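PDB 2X7Q: possible thiamine biosynthesis enzyme from Candida albicans, which is of unknown function but has the periplasmic binding protein fold and may bind a small molecule, possibly one connected with thiamine biosynthesis. Local coordinates for residues Lys156-Ser161 and Phe174-Phe179; Glu239-Ile244 and Tyr250-Ala255; Lys281-Leu286 and Glu294-Ile299. The protein carries 1 engineered substitution. All coordinates share one frame; numbering follows the deposited sequence.

Contact 1 of 3, residues Lys156-Ser161 and Phe174-Phe179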
# COMPACT_ATOMS: atom_id res chain seq x y z
N LYS A 156 -5.71 12.93 10.41
CA LYS A 156 -6.49 13.76 11.32
C LYS A 156 -7.16 14.92 10.59
O LYS A 156 -8.35 15.18 10.77
CB LYS A 156 -5.62 14.30 12.46
CG LYS A 156 -6.39 15.15 13.46
CD LYS A 156 -5.49 15.73 14.54
CE LYS A 156 -6.28 16.58 15.52
N ASN A 157 -6.38 15.61 9.76
CA ASN A 157 -6.91 16.71 8.95
C ASN A 157 -8.09 16.25 8.09
O ASN A 157 -9.03 17.01 7.87
CB ASN A 157 -5.82 17.31 8.07
CG ASN A 157 -4.85 18.17 8.85
OD1 ASN A 157 -5.06 18.45 10.03
ND2 ASN A 157 -3.78 18.61 8.20
N LEU A 158 -8.03 15.01 7.62
CA LEU A 158 -9.11 14.44 6.82
C LEU A 158 -10.38 14.30 7.65
O LEU A 158 -11.47 14.57 7.16
CB LEU A 158 -8.69 13.08 6.26
CG LEU A 158 -7.65 13.10 5.13
CD1 LEU A 158 -7.12 11.70 4.86
CD2 LEU A 158 -8.23 13.71 3.87
N ARG A 159 -10.23 13.88 8.90
CA ARG A 159 -11.37 13.73 9.80
C ARG A 159 -11.95 15.09 10.18
O ARG A 159 -13.16 15.26 10.22
CB ARG A 159 -10.97 12.95 11.05
CG ARG A 159 -10.45 11.55 10.78
CD ARG A 159 -10.43 10.72 12.06
NE ARG A 159 -9.69 11.38 13.13
CZ ARG A 159 -8.39 11.22 13.35
NH1 ARG A 159 -7.68 10.41 12.58
NH2 ARG A 159 -7.80 11.86 14.35
N ASP A 160 -11.07 16.05 10.46
CA ASP A 160 -11.50 17.40 10.81
C ASP A 160 -12.19 18.07 9.62
O ASP A 160 -13.15 18.82 9.79
CB ASP A 160 -10.32 18.24 11.27
CG ASP A 160 -9.75 17.78 12.60
OD1 ASP A 160 -10.39 16.93 13.25
OD2 ASP A 160 -8.67 18.27 12.99
N SER A 161 -11.70 17.78 8.42
CA SER A 161 -12.26 18.36 7.20
C SER A 161 -13.71 17.96 6.97
O SER A 161 -14.57 18.81 6.75
CB SER A 161 -11.41 17.97 6.00
OG SER A 161 -11.97 18.48 4.80
N PHE A 174 -13.81 11.30 2.57
CA PHE A 174 -12.46 10.86 2.25
C PHE A 174 -12.40 9.34 2.35
O PHE A 174 -13.29 8.71 2.92
CB PHE A 174 -11.44 11.50 3.20
CG PHE A 174 -11.53 11.00 4.62
CD1 PHE A 174 -12.40 11.59 5.52
CD2 PHE A 174 -10.74 9.95 5.05
CE1 PHE A 174 -12.49 11.14 6.82
CE2 PHE A 174 -10.82 9.49 6.35
CZ PHE A 174 -11.70 10.09 7.24
N MSE A 175 -11.35 8.74 1.78
CA MSE A 175 -11.22 7.29 1.80
C MSE A 175 -9.95 6.86 2.54
O MSE A 175 -8.87 7.41 2.31
CB MSE A 175 -11.22 6.73 0.37
CG MSE A 175 -12.46 7.09 -0.42
SE MSE A 175 -12.44 6.40 -2.23
CE MSE A 175 -12.23 4.51 -1.82
N TRP A 176 -10.09 5.88 3.42
CA TRP A 176 -8.97 5.42 4.22
C TRP A 176 -9.16 3.94 4.57
O TRP A 176 -10.28 3.44 4.58
CB TRP A 176 -8.85 6.25 5.50
CG TRP A 176 -7.45 6.43 5.99
CD1 TRP A 176 -6.87 5.82 7.06
CD2 TRP A 176 -6.44 7.27 5.42
NE1 TRP A 176 -5.57 6.23 7.20
CE2 TRP A 176 -5.28 7.11 6.20
CE3 TRP A 176 -6.40 8.13 4.32
CZ2 TRP A 176 -4.09 7.80 5.92
CZ3 TRP A 176 -5.23 8.81 4.04
CH2 TRP A 176 -4.09 8.64 4.84
N GLU A 177 -8.06 3.25 4.86
CA GLU A 177 -8.12 1.84 5.19
C GLU A 177 -9.13 1.60 6.32
O GLU A 177 -9.14 2.33 7.31
CB GLU A 177 -6.74 1.31 5.58
CG GLU A 177 -6.64 -0.20 5.65
CD GLU A 177 -7.23 -0.76 6.93
OE1 GLU A 177 -6.81 -0.32 8.02
OE2 GLU A 177 -8.11 -1.65 6.84
N TYR A 178 -9.98 0.59 6.14
CA TYR A 178 -11.09 0.35 7.06
C TYR A 178 -10.67 0.22 8.53
O TYR A 178 -11.08 1.02 9.36
CB TYR A 178 -11.88 -0.89 6.64
CG TYR A 178 -12.93 -1.31 7.64
CD1 TYR A 178 -14.09 -0.55 7.81
CD2 TYR A 178 -12.78 -2.45 8.41
CE1 TYR A 178 -15.05 -0.93 8.73
CE2 TYR A 178 -13.74 -2.83 9.33
CZ TYR A 178 -14.87 -2.07 9.48
OH TYR A 178 -15.83 -2.44 10.40
N PHE A 179 -9.88 -0.80 8.83
CA PHE A 179 -9.51 -1.09 10.22
C PHE A 179 -8.76 0.05 10.88
O PHE A 179 -8.72 0.15 12.11
CB PHE A 179 -8.72 -2.39 10.31
CG PHE A 179 -9.53 -3.62 10.02
CD1 PHE A 179 -10.33 -4.19 11.00
CD2 PHE A 179 -9.50 -4.21 8.77
CE1 PHE A 179 -11.08 -5.32 10.73
CE2 PHE A 179 -10.24 -5.34 8.49
CZ PHE A 179 -11.04 -5.89 9.47

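Contact 2 of 3, residues Glu239-Ile244 and Tyr250-Ala255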
# COMPACT_ATOMS: atom_id res chain seq x y z
N GLU A 239 0.60 -13.49 18.95
CA GLU A 239 1.62 -12.49 19.22
C GLU A 239 1.44 -11.28 18.32
O GLU A 239 1.69 -10.14 18.72
CB GLU A 239 3.01 -13.09 19.02
CG GLU A 239 3.29 -14.31 19.87
CD GLU A 239 4.66 -14.91 19.61
OE1 GLU A 239 5.45 -14.30 18.86
OE2 GLU A 239 4.95 -15.99 20.17
N ALA A 240 1.01 -11.54 17.09
CA ALA A 240 0.76 -10.48 16.12
C ALA A 240 -0.30 -9.52 16.63
O ALA A 240 -0.14 -8.30 16.54
CB ALA A 240 0.34 -11.09 14.79
N ILE A 241 -1.38 -10.07 17.17
CA ILE A 241 -2.46 -9.26 17.72
C ILE A 241 -1.96 -8.38 18.86
O ILE A 241 -2.33 -7.21 18.96
CB ILE A 241 -3.64 -10.13 18.21
CG1 ILE A 241 -4.26 -10.90 17.04
CG2 ILE A 241 -4.68 -9.27 18.89
CD1 ILE A 241 -5.43 -11.77 17.43
N GLU A 242 -1.13 -8.95 19.73
CA GLU A 242 -0.58 -8.21 20.86
C GLU A 242 0.35 -7.10 20.38
O GLU A 242 0.27 -5.97 20.86
CB GLU A 242 0.18 -9.16 21.80
CG GLU A 242 0.74 -8.48 23.04
CD GLU A 242 1.55 -9.42 23.91
OE1 GLU A 242 2.11 -10.40 23.37
OE2 GLU A 242 1.64 -9.17 25.14
N TYR A 243 1.23 -7.42 19.44
CA TYR A 243 2.18 -6.45 18.90
C TYR A 243 1.47 -5.27 18.25
O TYR A 243 1.80 -4.12 18.52
CB TYR A 243 3.09 -7.12 17.87
CG TYR A 243 3.86 -6.14 17.00
CD1 TYR A 243 4.97 -5.46 17.49
CD2 TYR A 243 3.46 -5.88 15.69
CE1 TYR A 243 5.67 -4.56 16.71
CE2 TYR A 243 4.16 -4.99 14.89
CZ TYR A 243 5.26 -4.33 15.41
OH TYR A 243 5.95 -3.44 14.63
N ILE A 244 0.49 -5.56 17.40
CA ILE A 244 -0.22 -4.52 16.66
C ILE A 244 -0.99 -3.59 17.60
O ILE A 244 -0.95 -2.37 17.43
CB ILE A 244 -1.22 -5.12 15.65
CG1 ILE A 244 -0.48 -5.96 14.61
CG2 ILE A 244 -2.03 -4.03 14.99
CD1 ILE A 244 -1.39 -6.64 13.62
N TYR A 250 -4.43 0.39 16.91
CA TYR A 250 -5.49 -0.58 16.70
C TYR A 250 -5.80 -1.28 18.01
O TYR A 250 -4.90 -1.64 18.75
CB TYR A 250 -5.07 -1.63 15.66
CG TYR A 250 -4.58 -1.06 14.35
CD1 TYR A 250 -5.46 -0.84 13.30
CD2 TYR A 250 -3.24 -0.76 14.16
CE1 TYR A 250 -5.01 -0.32 12.09
CE2 TYR A 250 -2.78 -0.25 12.96
CZ TYR A 250 -3.68 -0.03 11.93
OH TYR A 250 -3.23 0.48 10.74
N SER A 251 -7.09 -1.45 18.31
CA SER A 251 -7.48 -2.20 19.49
C SER A 251 -7.20 -3.68 19.25
O SER A 251 -7.06 -4.11 18.11
CB SER A 251 -8.96 -1.99 19.81
OG SER A 251 -9.79 -2.52 18.80
N ALA A 252 -7.11 -4.45 20.33
CA ALA A 252 -6.86 -5.88 20.23
C ALA A 252 -7.97 -6.57 19.45
O ALA A 252 -7.71 -7.49 18.68
CB ALA A 252 -6.71 -6.49 21.62
N GLU A 253 -9.21 -6.13 19.67
CA GLU A 253 -10.35 -6.70 18.96
C GLU A 253 -10.31 -6.38 17.47
O GLU A 253 -10.50 -7.27 16.64
CB GLU A 253 -11.67 -6.22 19.57
CG GLU A 253 -11.98 -6.82 20.94
CD GLU A 253 -11.63 -5.88 22.08
OE1 GLU A 253 -11.53 -4.66 21.84
OE2 GLU A 253 -11.45 -6.37 23.22
N ASP A 254 -10.07 -5.11 17.14
CA ASP A 254 -10.01 -4.70 15.74
C ASP A 254 -8.80 -5.32 15.04
O ASP A 254 -8.87 -5.66 13.86
CB ASP A 254 -9.96 -3.17 15.63
CG ASP A 254 -11.27 -2.52 16.02
OD1 ASP A 254 -12.24 -3.25 16.26
OD2 ASP A 254 -11.32 -1.27 16.08
N ALA A 255 -7.70 -5.47 15.77
CA ALA A 255 -6.52 -6.12 15.23
C ALA A 255 -6.83 -7.58 14.91
O ALA A 255 -6.38 -8.11 13.90
CB ALA A 255 -5.37 -6.02 16.22

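Contact 3 of 3, residues Lys281-Leu286 and Glu294-Ile299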
# COMPACT_ATOMS: atom_id res chain seq x y z
N LYS A 281 -5.30 -6.48 -13.93
CA LYS A 281 -6.44 -5.89 -13.24
C LYS A 281 -6.17 -4.44 -12.84
O LYS A 281 -7.05 -3.58 -12.94
CB LYS A 281 -6.82 -6.71 -12.00
CG LYS A 281 -7.15 -8.17 -12.28
CD LYS A 281 -7.42 -8.93 -10.99
CE LYS A 281 -8.86 -8.78 -10.52
NZ LYS A 281 -9.81 -9.64 -11.28
N THR A 282 -4.95 -4.16 -12.39
CA THR A 282 -4.58 -2.82 -11.94
C THR A 282 -4.67 -1.80 -13.07
O THR A 282 -5.28 -0.74 -12.92
CB THR A 282 -3.16 -2.79 -11.34
OG1 THR A 282 -3.08 -3.71 -10.24
CG2 THR A 282 -2.83 -1.39 -10.84
N LYS A 283 -4.06 -2.13 -14.21
CA LYS A 283 -4.03 -1.22 -15.36
C LYS A 283 -5.41 -1.05 -15.98
O LYS A 283 -5.81 0.06 -16.33
CB LYS A 283 -3.04 -1.73 -16.42
CG LYS A 283 -3.58 -2.88 -17.25
CD LYS A 283 -2.56 -3.39 -18.27
CE LYS A 283 -3.18 -4.46 -19.16
NZ LYS A 283 -2.22 -5.53 -19.53
N ASP A 284 -6.14 -2.16 -16.11
CA ASP A 284 -7.46 -2.14 -16.73
C ASP A 284 -8.46 -1.36 -15.88
O ASP A 284 -9.35 -0.70 -16.42
CB ASP A 284 -7.96 -3.57 -16.96
CG ASP A 284 -7.19 -4.28 -18.06
OD1 ASP A 284 -6.35 -3.64 -18.72
OD2 ASP A 284 -7.43 -5.49 -18.27
N THR A 285 -8.32 -1.45 -14.56
CA THR A 285 -9.22 -0.73 -13.66
C THR A 285 -8.93 0.76 -13.67
O THR A 285 -9.85 1.58 -13.79
CB THR A 285 -9.11 -1.26 -12.21
OG1 THR A 285 -9.52 -2.63 -12.17
CG2 THR A 285 -10.00 -0.45 -11.29
N LEU A 286 -7.66 1.12 -13.54
CA LEU A 286 -7.25 2.52 -13.53
C LEU A 286 -7.53 3.20 -14.87
O LEU A 286 -8.06 4.31 -14.91
CB LEU A 286 -5.76 2.65 -13.18
CG LEU A 286 -5.34 2.14 -11.80
CD1 LEU A 286 -3.85 2.35 -11.58
CD2 LEU A 286 -6.16 2.81 -10.71
N GLU A 294 -2.56 7.27 -20.49
CA GLU A 294 -1.67 6.62 -21.44
C GLU A 294 -2.36 5.44 -22.12
O GLU A 294 -3.18 4.75 -21.51
CB GLU A 294 -0.39 6.15 -20.75
CG GLU A 294 0.54 7.27 -20.31
CD GLU A 294 0.04 8.01 -19.08
OE1 GLU A 294 -0.88 7.50 -18.41
OE2 GLU A 294 0.57 9.10 -18.79
N SER A 295 -2.04 5.22 -23.39
CA SER A 295 -2.64 4.12 -24.15
C SER A 295 -2.26 2.77 -23.55
O SER A 295 -1.31 2.67 -22.78
CB SER A 295 -2.22 4.19 -25.62
OG SER A 295 -0.85 3.87 -25.77
N ASP A 296 -3.00 1.73 -23.92
CA ASP A 296 -2.80 0.40 -23.36
C ASP A 296 -1.41 -0.15 -23.66
O ASP A 296 -0.69 -0.56 -22.75
CB ASP A 296 -3.87 -0.57 -23.86
CG ASP A 296 -3.80 -1.92 -23.18
OD1 ASP A 296 -3.58 -1.95 -21.95
OD2 ASP A 296 -3.97 -2.94 -23.87
N ASP A 297 -1.04 -0.17 -24.94
CA ASP A 297 0.23 -0.77 -25.35
C ASP A 297 1.44 0.03 -24.86
O ASP A 297 2.55 -0.50 -24.79
CB ASP A 297 0.28 -0.95 -26.87
CG ASP A 297 -0.01 0.33 -27.63
OD1 ASP A 297 0.37 1.41 -27.13
OD2 ASP A 297 -0.59 0.25 -28.73
N VAL A 298 1.23 1.30 -24.54
CA VAL A 298 2.28 2.12 -23.94
C VAL A 298 2.44 1.75 -22.47
O VAL A 298 3.55 1.65 -21.96
CB VAL A 298 1.97 3.62 -24.07
CG1 VAL A 298 2.87 4.43 -23.15
CG2 VAL A 298 2.12 4.07 -25.51
N ILE A 299 1.31 1.53 -21.79
CA ILE A 299 1.32 1.07 -20.41
C ILE A 299 1.90 -0.34 -20.33
O ILE A 299 2.72 -0.63 -19.46
CB ILE A 299 -0.09 1.08 -19.80
CG1 ILE A 299 -0.66 2.50 -19.79
CG2 ILE A 299 -0.06 0.51 -18.38
CD1 ILE A 299 -2.08 2.59 -19.27

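Contact 1 of 3, residues Lys156-Ser161 and Phe174-Phe179
L158 presses its CB squarely onto the F174 ring, 3.9 Å from the ring centroid and only 11° off the normal, a CH-pi contact over one face. L158 O also lies 3.5 Å from F174 CD1, and L158 CD2 touches F174 CB. F174 CG sits between its own backbone N and carbonyl carbon (chi1 69°), which presents one face of the ring to L158. One branch further out, L158 CD1 reaches W176, meeting CZ3 obliquely at 3.5 Å; F155 stacks on this indole. Helix 155-162 thus covers strand 173-177, the middle strand of a five-stranded mixed sheet; the axes of 156-161 and 174-177 come within 9.6 Å, their directions 139° apart. This is the helix-on-sheet layering of an alpha/beta lobe in the periplasmic binding protein fold. Packing is looser at R159, whose CG stands 4.0 Å from F174 CZ while its CB points away from the strand. The guanidinium instead forms a salt bridge through NE with E189 and cation-pi contacts with F155 and Y184. The outer side of the helix carries K156, exposed to solvent, and the partly exposed D160, whose CB points away from the strand.

Contact 2 of 3, residues Glu239-Ile244 and Tyr250-Ala255
I244 meets both Y250 and A255 through a single methyl, CG2, which points between them. Its chi1 of -62° sets CG1 beside the backbone N and leaves CG2 on the far side from that nitrogen, directed at the second segment. Against Y250 the methyl lies 3.6 Å from CD2 and also close to CB and CG, so it touches the root of the tyrosine rather than its hydroxyl end, and it approaches the ring obliquely. On A255 it rests at 4.1 Å from CB. Y250 CG in turn is anti to its own carbonyl carbon (chi1 -53°), and the ring runs on past I244 to bring OH to T180, with which it hydrogen-bonds, and to set the ring against H25.

One turn earlier, I241 is turned differently: its CB points neither at the partner segment nor away from it, and CG2 again makes the contact. That methyl lies 3.5 Å from A252 O, and 4.3 Å from A255 CB, with A252 CB only slightly further off. The two isoleucines, three residues apart on one side of helix 237-247, therefore straddle A255, whose small side chain lets the backbones close to 5.7 Å between I241 CA and A255 CA.

Helices 237-247 and 252-259 are consecutive in the chain and joined by a short loop, and these side chains pack the second against the first. S251 is the N-cap of helix 252-259: its OG accepts from D254 N at 3.1 Å with a fairly straight N-H...O angle of 159°, capping the helix that starts at A252. D254 OD1 forms a salt bridge with K182. Towards solvent the contact thins out at exposed A252, while I244 also packs on W258, T28 and H25.

Contact 3 of 3, residues Lys281-Leu286 and Glu294-Ile299
Apolar contact between K283 and I299 is made near the lysine backbone, where K283 CB lies 4.2 Å from I299 CG2. I299 also packs on L292 and A82, and K283 on L300, so this side of the interface is buried. Charged groups meet further out. From its start between the backbone N and the carbonyl carbon (chi1 77°), the lysine chain runs nearly straight to CE and crosses D296 obliquely, with CE 3.8 Å from OD1. The ammonium itself stays further off: K283 NZ is 4.5 Å from D296 OD1, beyond a salt bridge, and its attraction is probably long-range. D284 OD1 stands 4.6 Å from D296 OD1, a like-charge pair that the nearby lysine may partly offset. Hydrogen bonds run within the segments rather than between them. K281 O accepts from both T285 N and T285 OG1, the hydroxyl at 2.8 Å, and the two donors reach it from opposite faces of its plane. In the other segment, S295 takes the N-cap position, I299 N bonds to S295 O, and E294 O accepts from K287 NZ. The arrangement is one of two consecutive helices, 275-289 and 296-306, joined by a short connection and lightly packed at the start of the second.

In the fold
The three contacts follow one another along the chain without interleaving. Contacts 1 and 2 are neighbours, with centres 21 Å apart, and F179 joins them directly: its CD1 lies 3.5 Å from D254 O, and its O is 3.6 Å from Y250 CD1. The helix that begins at Y178 thereby packs against the start of helix 252-259. Contact 3 stands apart, its centre 28 Å from that of contact 1 and 37 Å from that of contact 2, on the opposite side of the chain's centre from the latter. A calcium ion lies about 12 Å from the I299 side chain, and a glycerol, probably from the crystallisation liquor, hydrogen-bonds to E177 OE2, at the end of strand 173-177.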